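Local coordinates for uncharacterized protein ygiD (PDB 2PW6) that opens the aromatic ring of L-DOPA between carbons 4 and 5 in vitro, as a zinc-dependent extradiol dioxygenase whose physiological substrate is unknown, at residues A[56-61]-A[117-122]; A[63-68]-A[139-144]; A[172-177]-A[232-237]. All blocks are in the same frame, centred on the assembly; numbering follows the deposited sequence.

Interaction 1: residues A[56-61]-A[117-122]; sequences AHWFTR and WGFDHG. With ZN (zinc ion), chain C; ZN (zinc ion), chain B.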
loop_
_atom_site.group_PDB
_atom_site.type_symbol
_atom_site.label_atom_id
_atom_site.label_comp_id
_atom_site.label_asym_id
_atom_site.label_seq_id
_atom_site.Cartn_x
_atom_site.Cartn_y
_atom_site.Cartn_z
ATOM N N ALA A 56 7.059 -4.857 8.167
ATOM C CA ALA A 56 6.147 -5.981 7.814
ATOM C C ALA A 56 5.982 -6.157 6.325
ATOM O O ALA A 56 5.874 -7.262 5.797
ATOM C CB ALA A 56 4.743 -5.726 8.433
ATOM N N HIS A 57 5.904 -5.043 5.642
ATOM C CA HIS A 57 5.601 -5.048 4.237
ATOM C C HIS A 57 6.813 -5.286 3.287
ATOM O O HIS A 57 6.628 -5.303 2.111
ATOM C CB HIS A 57 4.870 -3.752 3.893
ATOM C CG HIS A 57 3.531 -3.614 4.551
ATOM N ND1 HIS A 57 2.364 -3.985 3.920
ATOM C CD2 HIS A 57 3.169 -3.141 5.773
ATOM C CE1 HIS A 57 1.340 -3.746 4.719
ATOM N NE2 HIS A 57 1.798 -3.240 5.855
ATOM N N TRP A 58 8.024 -5.495 3.792
ATOM C CA TRP A 58 9.196 -5.930 2.931
ATOM C C TRP A 58 9.511 -7.371 3.338
ATOM O O TRP A 58 10.383 -7.637 4.147
ATOM C CB TRP A 58 10.432 -4.995 3.063
ATOM C CG TRP A 58 10.078 -3.466 2.927
ATOM C CD1 TRP A 58 9.251 -2.882 1.996
ATOM C CD2 TRP A 58 10.541 -2.404 3.747
ATOM N NE1 TRP A 58 9.155 -1.519 2.199
ATOM C CE2 TRP A 58 9.952 -1.204 3.266
ATOM C CE3 TRP A 58 11.434 -2.332 4.819
ATOM C CZ2 TRP A 58 10.216 0.042 3.845
ATOM C CZ3 TRP A 58 11.699 -1.087 5.389
ATOM C CH2 TRP A 58 11.093 0.075 4.901
ATOM N N PHE A 59 8.712 -8.291 2.795
ATOM C CA PHE A 59 8.685 -9.716 3.178
ATOM C C PHE A 59 8.991 -10.481 1.879
ATOM O O PHE A 59 8.146 -10.566 0.987
ATOM C CB PHE A 59 7.291 -10.049 3.729
ATOM C CG PHE A 59 7.168 -11.388 4.443
ATOM C CD1 PHE A 59 8.045 -11.757 5.443
ATOM C CD2 PHE A 59 6.058 -12.235 4.176
ATOM C CE1 PHE A 59 7.901 -12.975 6.157
ATOM C CE2 PHE A 59 5.888 -13.479 4.897
ATOM C CZ PHE A 59 6.811 -13.844 5.881
ATOM N N THR A 60 10.221 -10.977 1.763
ATOM C CA THR A 60 10.805 -11.375 0.464
ATOM C C THR A 60 11.385 -12.765 0.654
ATOM O O THR A 60 11.673 -13.117 1.757
ATOM C CB THR A 60 12.025 -10.406 0.089
ATOM O OG1 THR A 60 12.977 -10.393 1.171
ATOM C CG2 THR A 60 11.555 -8.987 -0.165
ATOM N N ARG A 61 11.580 -13.545 -0.401
ATOM C CA ARG A 61 12.467 -14.702 -0.253
ATOM C C ARG A 61 13.903 -14.202 -0.301
ATOM O O ARG A 61 14.280 -13.544 -1.253
ATOM C CB ARG A 61 12.267 -15.787 -1.311
ATOM C CG ARG A 61 12.934 -17.150 -0.823
ATOM C CD ARG A 61 13.244 -18.204 -1.933
ATOM N NE ARG A 61 12.224 -18.250 -2.996
ATOM C CZ ARG A 61 10.979 -18.718 -2.845
ATOM N NH1 ARG A 61 10.566 -19.198 -1.665
ATOM N NH2 ARG A 61 10.140 -18.703 -3.877
ATOM N N TRP A 117 12.949 1.068 -1.659
ATOM C CA TRP A 117 11.595 0.474 -1.778
ATOM C C TRP A 117 10.556 1.450 -1.260
ATOM O O TRP A 117 10.788 2.130 -0.269
ATOM C CB TRP A 117 11.483 -0.801 -0.943
ATOM C CG TRP A 117 12.557 -1.806 -1.197
ATOM C CD1 TRP A 117 13.105 -2.156 -2.433
ATOM C CD2 TRP A 117 13.226 -2.596 -0.226
ATOM N NE1 TRP A 117 14.064 -3.119 -2.254
ATOM C CE2 TRP A 117 14.170 -3.397 -0.912
ATOM C CE3 TRP A 117 13.148 -2.696 1.163
ATOM C CZ2 TRP A 117 14.983 -4.293 -0.254
ATOM C CZ3 TRP A 117 13.955 -3.582 1.806
ATOM C CH2 TRP A 117 14.847 -4.377 1.115
ATOM N N GLY A 118 9.398 1.519 -1.887
ATOM C CA GLY A 118 8.326 2.345 -1.326
ATOM C C GLY A 118 8.047 1.980 0.132
ATOM O O GLY A 118 8.166 0.817 0.543
ATOM N N PHE A 119 7.712 2.990 0.931
ATOM C CA PHE A 119 7.305 2.789 2.311
ATOM C C PHE A 119 5.809 2.483 2.342
ATOM O O PHE A 119 5.019 3.218 1.759
ATOM C CB PHE A 119 7.600 4.045 3.143
ATOM C CG PHE A 119 9.069 4.284 3.392
ATOM C CD1 PHE A 119 9.692 3.757 4.518
ATOM C CD2 PHE A 119 9.829 5.021 2.494
ATOM C CE1 PHE A 119 11.042 3.964 4.760
ATOM C CE2 PHE A 119 11.204 5.231 2.721
ATOM C CZ PHE A 119 11.798 4.695 3.853
ATOM N N ASP A 120 5.424 1.393 2.998
ATOM C CA ASP A 120 3.999 1.199 3.342
ATOM C C ASP A 120 3.401 2.398 4.120
ATOM O O ASP A 120 4.124 3.094 4.827
ATOM C CB ASP A 120 3.833 -0.088 4.149
ATOM C CG ASP A 120 4.720 -0.140 5.332
ATOM O OD1 ASP A 120 5.926 -0.413 5.191
ATOM O OD2 ASP A 120 4.227 0.037 6.443
ATOM N N HIS A 121 2.092 2.624 3.999
ATOM C CA HIS A 121 1.435 3.718 4.724
ATOM C C HIS A 121 1.721 3.760 6.218
ATOM O O HIS A 121 1.916 4.846 6.798
ATOM C CB HIS A 121 -0.073 3.708 4.532
ATOM C CG HIS A 121 -0.539 4.699 3.527
ATOM N ND1 HIS A 121 -0.962 4.334 2.270
ATOM C CD2 HIS A 121 -0.619 6.056 3.580
ATOM C CE1 HIS A 121 -1.321 5.421 1.599
ATOM N NE2 HIS A 121 -1.105 6.478 2.366
ATOM N N GLY A 122 1.723 2.581 6.829
ATOM C CA GLY A 122 1.978 2.442 8.252
ATOM C C GLY A 122 3.376 2.874 8.648
ATOM O O GLY A 122 3.549 3.524 9.677
HETATM ZN ZN ZN C . -1.631 2.016 1.549
HETATM ZN ZN ZN B . 0.811 -3.095 7.911
#
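Trp-58 NE1 donates to the backbone O of Gly-118 over 3.0 Å, with an N-H...O angle of 158° and the oxygen near the plane of the indole. This bond fixes the rotation of a buried indole that two more aromatic residues flank, one over a face and one at the edge. Trp-117 brings the CE3 corner of its six-membered ring over one indole face, 3.6 Å from Trp-58 CG, the two planes meeting obliquely. At the far end, the benzo edge of Trp-58 is directed at the face of Phe-119 in an offset edge-to-face pair, CZ2 lying 3.8 Å from Phe-119 CD1. A phenylalanine in place of Trp-58 would probably leave the Gly-118 carbonyl without its indole donor and open a gap beside Phe-119. Nearer the metal, Asp-120 lays CB over a face of the His-57 imidazole, 3.8 Å from the ring centroid, while its carboxylate plane lies 24° from the ring plane. Its chi1 of 53° sets CG between backbone N and carbonyl carbon, which suits OD2 to cap the helix at Ser-123 N while OD1 meets Ser-55 OG. His-57 NE2 binds zinc at 2.3 Å, in a site completed by His-22, His-234 and Asp-86 of the second subunit. The carboxylate thus spends its hydrogen bonds on the backbone cap and a serine, touching the zinc-binding imidazole by packing rather than by a polar bond.

Interaction 2: residues A[63-68]-A[139-144]; sequences TGVTAM and VQLSID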
loop_
_atom_site.group_PDB
_atom_site.type_symbol
_atom_site.label_atom_id
_atom_site.label_comp_id
_atom_site.label_asym_id
_atom_site.label_seq_id
_atom_site.Cartn_x
_atom_site.Cartn_y
_atom_site.Cartn_z
ATOM N N THR A 63 17.126 -12.168 2.105
ATOM C CA THR A 63 17.282 -10.892 2.778
ATOM C C THR A 63 17.805 -9.890 1.735
ATOM O O THR A 63 18.773 -10.173 0.989
ATOM C CB THR A 63 18.235 -11.038 3.995
ATOM O OG1 THR A 63 17.759 -12.068 4.893
ATOM C CG2 THR A 63 18.392 -9.733 4.764
ATOM N N GLY A 64 17.122 -8.753 1.651
ATOM C CA GLY A 64 17.533 -7.626 0.840
ATOM C C GLY A 64 17.871 -6.419 1.700
ATOM O O GLY A 64 17.454 -6.342 2.856
ATOM N N VAL A 65 18.676 -5.502 1.131
ATOM C CA VAL A 65 19.134 -4.260 1.753
ATOM C C VAL A 65 19.150 -3.213 0.632
ATOM O O VAL A 65 19.515 -3.522 -0.503
ATOM C CB VAL A 65 20.556 -4.434 2.382
ATOM C CG1 VAL A 65 21.300 -3.117 2.553
ATOM C CG2 VAL A 65 20.524 -5.157 3.683
ATOM N N THR A 66 18.707 -1.996 0.920
ATOM C CA THR A 66 18.830 -0.889 -0.016
ATOM C C THR A 66 19.606 0.236 0.661
ATOM O O THR A 66 19.472 0.452 1.840
ATOM C CB THR A 66 17.475 -0.284 -0.455
ATOM O OG1 THR A 66 16.958 0.548 0.594
ATOM C CG2 THR A 66 16.468 -1.342 -0.796
ATOM N N ALA A 67 20.402 0.967 -0.094
ATOM C CA ALA A 67 21.024 2.155 0.462
ATOM C C ALA A 67 20.233 3.364 0.023
ATOM O O ALA A 67 20.571 4.482 0.392
ATOM C CB ALA A 67 22.471 2.265 0.042
HETATM N N MSE A 68 19.170 3.129 -0.752
HETATM C CA MSE A 68 18.198 4.168 -1.126
HETATM C C MSE A 68 18.798 5.287 -1.992
HETATM O O MSE A 68 18.676 6.467 -1.668
HETATM C CB MSE A 68 17.512 4.756 0.114
HETATM C CG MSE A 68 16.688 3.749 0.888
HETATM SE SE MSE A 68 15.833 4.474 2.451
HETATM C CE MSE A 68 14.656 5.779 1.655
ATOM N N VAL A 139 18.775 3.095 5.732
ATOM C CA VAL A 139 18.823 1.842 4.999
ATOM C C VAL A 139 17.507 1.046 5.257
ATOM O O VAL A 139 16.998 1.011 6.371
ATOM C CB VAL A 139 20.103 1.084 5.445
ATOM C CG1 VAL A 139 19.994 -0.363 5.247
ATOM C CG2 VAL A 139 21.369 1.641 4.660
ATOM N N GLN A 140 16.941 0.446 4.217
ATOM C CA GLN A 140 15.854 -0.542 4.388
ATOM C C GLN A 140 16.376 -1.994 4.382
ATOM O O GLN A 140 17.209 -2.363 3.552
ATOM C CB GLN A 140 14.803 -0.353 3.309
ATOM C CG GLN A 140 14.210 1.059 3.272
ATOM C CD GLN A 140 13.608 1.365 1.948
ATOM O OE1 GLN A 140 14.285 1.283 0.916
ATOM N NE2 GLN A 140 12.327 1.698 1.937
ATOM N N LEU A 141 15.916 -2.778 5.352
ATOM C CA LEU A 141 16.213 -4.192 5.463
ATOM C C LEU A 141 14.907 -5.017 5.321
ATOM O O LEU A 141 13.884 -4.658 5.916
ATOM C CB LEU A 141 16.863 -4.495 6.821
ATOM C CG LEU A 141 17.193 -5.973 7.109
ATOM C CD1 LEU A 141 18.327 -6.501 6.169
ATOM C CD2 LEU A 141 17.568 -6.111 8.561
ATOM N N SER A 142 14.951 -6.098 4.545
ATOM C CA SER A 142 13.760 -6.894 4.275
ATOM C C SER A 142 13.771 -8.157 5.144
ATOM O O SER A 142 14.812 -8.540 5.724
ATOM C CB SER A 142 13.645 -7.232 2.790
ATOM O OG SER A 142 14.505 -8.298 2.450
ATOM N N ILE A 143 12.601 -8.788 5.267
ATOM C CA ILE A 143 12.434 -9.939 6.168
ATOM C C ILE A 143 12.423 -11.179 5.288
ATOM O O ILE A 143 11.644 -11.265 4.376
ATOM C CB ILE A 143 11.096 -9.803 7.014
ATOM C CG1 ILE A 143 11.207 -8.662 8.037
ATOM C CG2 ILE A 143 10.725 -11.116 7.737
ATOM C CD1 ILE A 143 9.869 -7.982 8.347
ATOM N N ASP A 144 13.288 -12.133 5.557
ATOM C CA ASP A 144 13.316 -13.375 4.765
ATOM C C ASP A 144 12.103 -14.302 5.081
ATOM O O ASP A 144 12.091 -14.946 6.137
ATOM C CB ASP A 144 14.620 -14.146 5.050
ATOM C CG ASP A 144 14.875 -15.303 4.058
ATOM O OD1 ASP A 144 13.984 -15.723 3.282
ATOM O OD2 ASP A 144 16.030 -15.788 4.031
HETATM O O HOH W 1 15.843 -10.972 6.516
HETATM O O HOH W 2 18.342 -14.607 4.400
#
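With chi1 of 77° on Thr-66, OG1 stands between the backbone N and the carbonyl carbon, and the Gln-140 side chain, CG anti to the carbonyl carbon and extended beyond it, delivers OE1 to that hydroxyl. Thr-66 OG1 donates to Gln-140 OE1 over 2.8 Å, in the amide plane and on a lone pair. The selenomethionine side chain of Met-68 crosses that of Gln-140 at about a right angle, its CG 3.4 Å from Gln-140 OE1. Thr-66 and Gln-140 form an antiparallel hydrogen-bonded pair: Thr-66 N gives a 3.1 Å bond to Gln-140 O, whereas the return bond from Gln-140 N is weak. Further along, Gly-64 O receives Ser-142 N, but Gly-64 N turns to the serine hydroxyl, 2.8 Å from Ser-142 OG, so a side chain takes the place of a backbone acceptor. A water fills in there, linking Thr-63 OG1, Ser-142 O and Asp-144 N; a second joins Thr-63 OG1 to Asp-144 OD2, whose carboxylate Ser-146 OG and a salt bridge to Lys-147 also hold. The apolar face carries Leu-141, whose CD1 branch lies 3.5 Å from Thr-63 CG2 and 3.6 Å from Val-65 CG2. Strand 63-66 runs between 110-113 and 138-144 in the mixed sheet; helices 95-105 and 149-159 pack on the Val-65 and Leu-141 side, while on the Thr-66 and Gln-140 side Trp-117 touches Thr-66 and accepts from Gln-140 NE2 with its backbone O.

Interaction 3: residues A[172-177]-A[232-237]; sequences SGNVVH and PEHYLP. With ZN (zinc ion), chain D; ZN (zinc ion), chain B.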
loop_
_atom_site.group_PDB
_atom_site.type_symbol
_atom_site.label_atom_id
_atom_site.label_comp_id
_atom_site.label_asym_id
_atom_site.label_seq_id
_atom_site.Cartn_x
_atom_site.Cartn_y
_atom_site.Cartn_z
ATOM N N SER A 172 8.711 -1.976 12.214
ATOM C CA SER A 172 7.294 -1.662 12.320
ATOM C C SER A 172 6.414 -2.759 11.737
ATOM O O SER A 172 6.707 -3.313 10.668
ATOM C CB SER A 172 6.911 -0.243 11.827
ATOM O OG SER A 172 6.533 -0.173 10.464
ATOM N N GLY A 173 5.358 -3.078 12.492
ATOM C CA GLY A 173 4.356 -4.071 12.093
ATOM C C GLY A 173 3.225 -4.039 13.096
ATOM O O GLY A 173 2.776 -2.959 13.451
ATOM N N ASN A 174 2.804 -5.220 13.581
ATOM C CA ASN A 174 1.576 -5.369 14.429
ATOM C C ASN A 174 1.553 -6.788 14.954
ATOM O O ASN A 174 1.455 -7.755 14.159
ATOM C CB ASN A 174 0.244 -5.128 13.651
ATOM C CG ASN A 174 0.021 -3.666 13.207
ATOM O OD1 ASN A 174 -0.053 -3.382 11.987
ATOM N ND2 ASN A 174 -0.176 -2.749 14.175
ATOM N N VAL A 175 1.666 -6.940 16.273
ATOM C CA VAL A 175 1.669 -8.254 16.896
ATOM C C VAL A 175 0.294 -8.994 16.814
ATOM O O VAL A 175 0.242 -10.250 16.938
ATOM C CB VAL A 175 2.190 -8.197 18.346
ATOM C CG1 VAL A 175 3.527 -7.467 18.392
ATOM C CG2 VAL A 175 1.153 -7.532 19.298
ATOM N N VAL A 176 -0.780 -8.243 16.550
ATOM C CA VAL A 176 -2.078 -8.831 16.143
ATOM C C VAL A 176 -2.541 -8.224 14.841
ATOM O O VAL A 176 -2.705 -6.989 14.730
ATOM C CB VAL A 176 -3.269 -8.658 17.207
ATOM C CG1 VAL A 176 -4.528 -9.386 16.718
ATOM C CG2 VAL A 176 -2.868 -9.130 18.599
ATOM N N HIS A 177 -2.794 -9.084 13.854
ATOM C CA HIS A 177 -3.003 -8.556 12.533
ATOM C C HIS A 177 -3.765 -9.498 11.640
ATOM O O HIS A 177 -3.178 -10.228 10.824
ATOM C CB HIS A 177 -1.645 -8.150 11.880
ATOM C CG HIS A 177 -1.805 -7.465 10.557
ATOM N ND1 HIS A 177 -2.145 -8.150 9.398
ATOM C CD2 HIS A 177 -1.736 -6.149 10.225
ATOM C CE1 HIS A 177 -2.199 -7.277 8.398
ATOM N NE2 HIS A 177 -1.976 -6.060 8.877
ATOM N N PRO A 232 3.221 -14.693 8.954
ATOM C CA PRO A 232 4.050 -14.125 9.994
ATOM C C PRO A 232 4.499 -12.653 9.886
ATOM O O PRO A 232 4.958 -12.149 10.885
ATOM C CB PRO A 232 5.283 -15.063 10.000
ATOM C CG PRO A 232 4.966 -16.177 9.068
ATOM C CD PRO A 232 4.011 -15.597 8.094
ATOM N N GLU A 233 4.326 -11.974 8.753
ATOM C CA GLU A 233 5.124 -10.751 8.416
ATOM C C GLU A 233 4.953 -9.565 9.368
ATOM O O GLU A 233 5.921 -8.888 9.685
ATOM C CB GLU A 233 4.922 -10.302 6.951
ATOM C CG GLU A 233 3.611 -9.541 6.675
ATOM C CD GLU A 233 2.360 -10.426 6.786
ATOM O OE1 GLU A 233 2.459 -11.606 6.386
ATOM O OE2 GLU A 233 1.292 -9.942 7.249
ATOM N N HIS A 234 3.730 -9.328 9.853
ATOM C CA HIS A 234 3.491 -8.192 10.771
ATOM C C HIS A 234 3.937 -8.395 12.194
ATOM O O HIS A 234 4.100 -7.424 12.960
ATOM C CB HIS A 234 2.058 -7.710 10.721
ATOM C CG HIS A 234 1.780 -6.714 9.636
ATOM N ND1 HIS A 234 1.497 -7.088 8.348
ATOM C CD2 HIS A 234 1.570 -5.382 9.685
ATOM C CE1 HIS A 234 1.186 -6.028 7.629
ATOM N NE2 HIS A 234 1.228 -4.966 8.415
ATOM N N TYR A 235 4.169 -9.654 12.542
ATOM C CA TYR A 235 4.714 -10.008 13.837
ATOM C C TYR A 235 6.265 -10.113 13.936
ATOM O O TYR A 235 6.883 -9.707 14.943
ATOM C CB TYR A 235 4.117 -11.343 14.216
ATOM C CG TYR A 235 4.591 -11.832 15.531
ATOM C CD1 TYR A 235 4.019 -11.349 16.703
ATOM C CD2 TYR A 235 5.627 -12.790 15.622
ATOM C CE1 TYR A 235 4.453 -11.801 17.962
ATOM C CE2 TYR A 235 6.076 -13.244 16.880
ATOM C CZ TYR A 235 5.481 -12.737 18.046
ATOM O OH TYR A 235 5.881 -13.164 19.325
ATOM N N LEU A 236 6.864 -10.702 12.906
ATOM C CA LEU A 236 8.317 -10.975 12.843
ATOM C C LEU A 236 9.237 -9.777 13.167
ATOM O O LEU A 236 10.289 -9.991 13.776
ATOM C CB LEU A 236 8.714 -11.584 11.473
ATOM C CG LEU A 236 8.310 -13.052 11.229
ATOM C CD1 LEU A 236 8.655 -13.556 9.776
ATOM C CD2 LEU A 236 8.913 -14.007 12.302
ATOM N N PRO A 237 8.834 -8.538 12.792
ATOM C CA PRO A 237 9.646 -7.373 13.058
ATOM C C PRO A 237 9.979 -7.141 14.511
ATOM O O PRO A 237 11.054 -6.603 14.803
ATOM C CB PRO A 237 8.798 -6.214 12.490
ATOM C CG PRO A 237 8.014 -6.823 11.446
ATOM C CD PRO A 237 7.640 -8.153 12.009
HETATM ZN ZN ZN D . -2.295 -10.075 8.719
HETATM ZN ZN ZN B . 0.811 -3.095 7.911
#
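His-177 and His-234 stack face to face, their ring centroids 3.6 Å apart and their planes 15° from parallel, although the side chains themselves cross obliquely. CG of His-177 lies anti to the backbone N (chi1 -174°), which carries the ring over to His-234 and sets NE2 above its centre, 3.4 Å from His-234 CE1. Each imidazole takes a different zinc ion: His-234 NE2 binds one at 2.0 Å, and His-177 ND1 another, also at 2.0 Å, with the backbone O of His-177 as a further ligand. The other ring nitrogen of His-177, NE2, hydrogen-bonds Asp-86 OD1 of the second subunit. The other nitrogen of His-234, ND1, donates to Glu-233 OE2 over 3.1 Å, nearly straight at 172° and on the anti lone pair, which holds the imidazole from turning; Glu-233 OE1 bonds Thr-231 OG1. Asn-174 lies alongside His-234, pointing the same way, with Asn-174 OD1 3.5 Å from His-234 CD2 and ND2 bonded to Ser-264 O. Its backbone supports the same residue: Asn-174 N bonds His-234 O at 2.6 Å. Beyond the histidines, Val-175 CA abuts the edge of the Tyr-235 ring, whose hydroxyl is held by Leu-216 O. Strand 167-173 thus ends against the turn into helix 236-243, presenting His-234 to the zinc site of His-22, His-57 and His-234, to which Asp-86 of the second subunit adds a fourth ligand, the metal centre of this LigB-type extradiol dioxygenase.

Overall arrangement
Interactions 1 and 3 meet at one zinc ion: His-57 NE2 and His-234 NE2 lie 3.1 Å apart as fellow ligands, their rings at about 80°, and Asp-86 of the second subunit reaches the same metal. The centres of these two contacts are about 12 Å apart, and strands 50-60 and 167-173, which carry one segment of each, are neighbours in the sheet. Interaction 2 stands farther out, its centre about 10 Å from that of interaction 1 and about 17 Å from that of interaction 3. It joins interaction 1 by Trp-58 O and Ile-143 N, 2.7 Å apart, stays clear of the metal, the Gln-140 side chain about 14 Å from a zinc ion, and touches interaction 3 by packing of Ile-143 on Leu-236 and Pro-237.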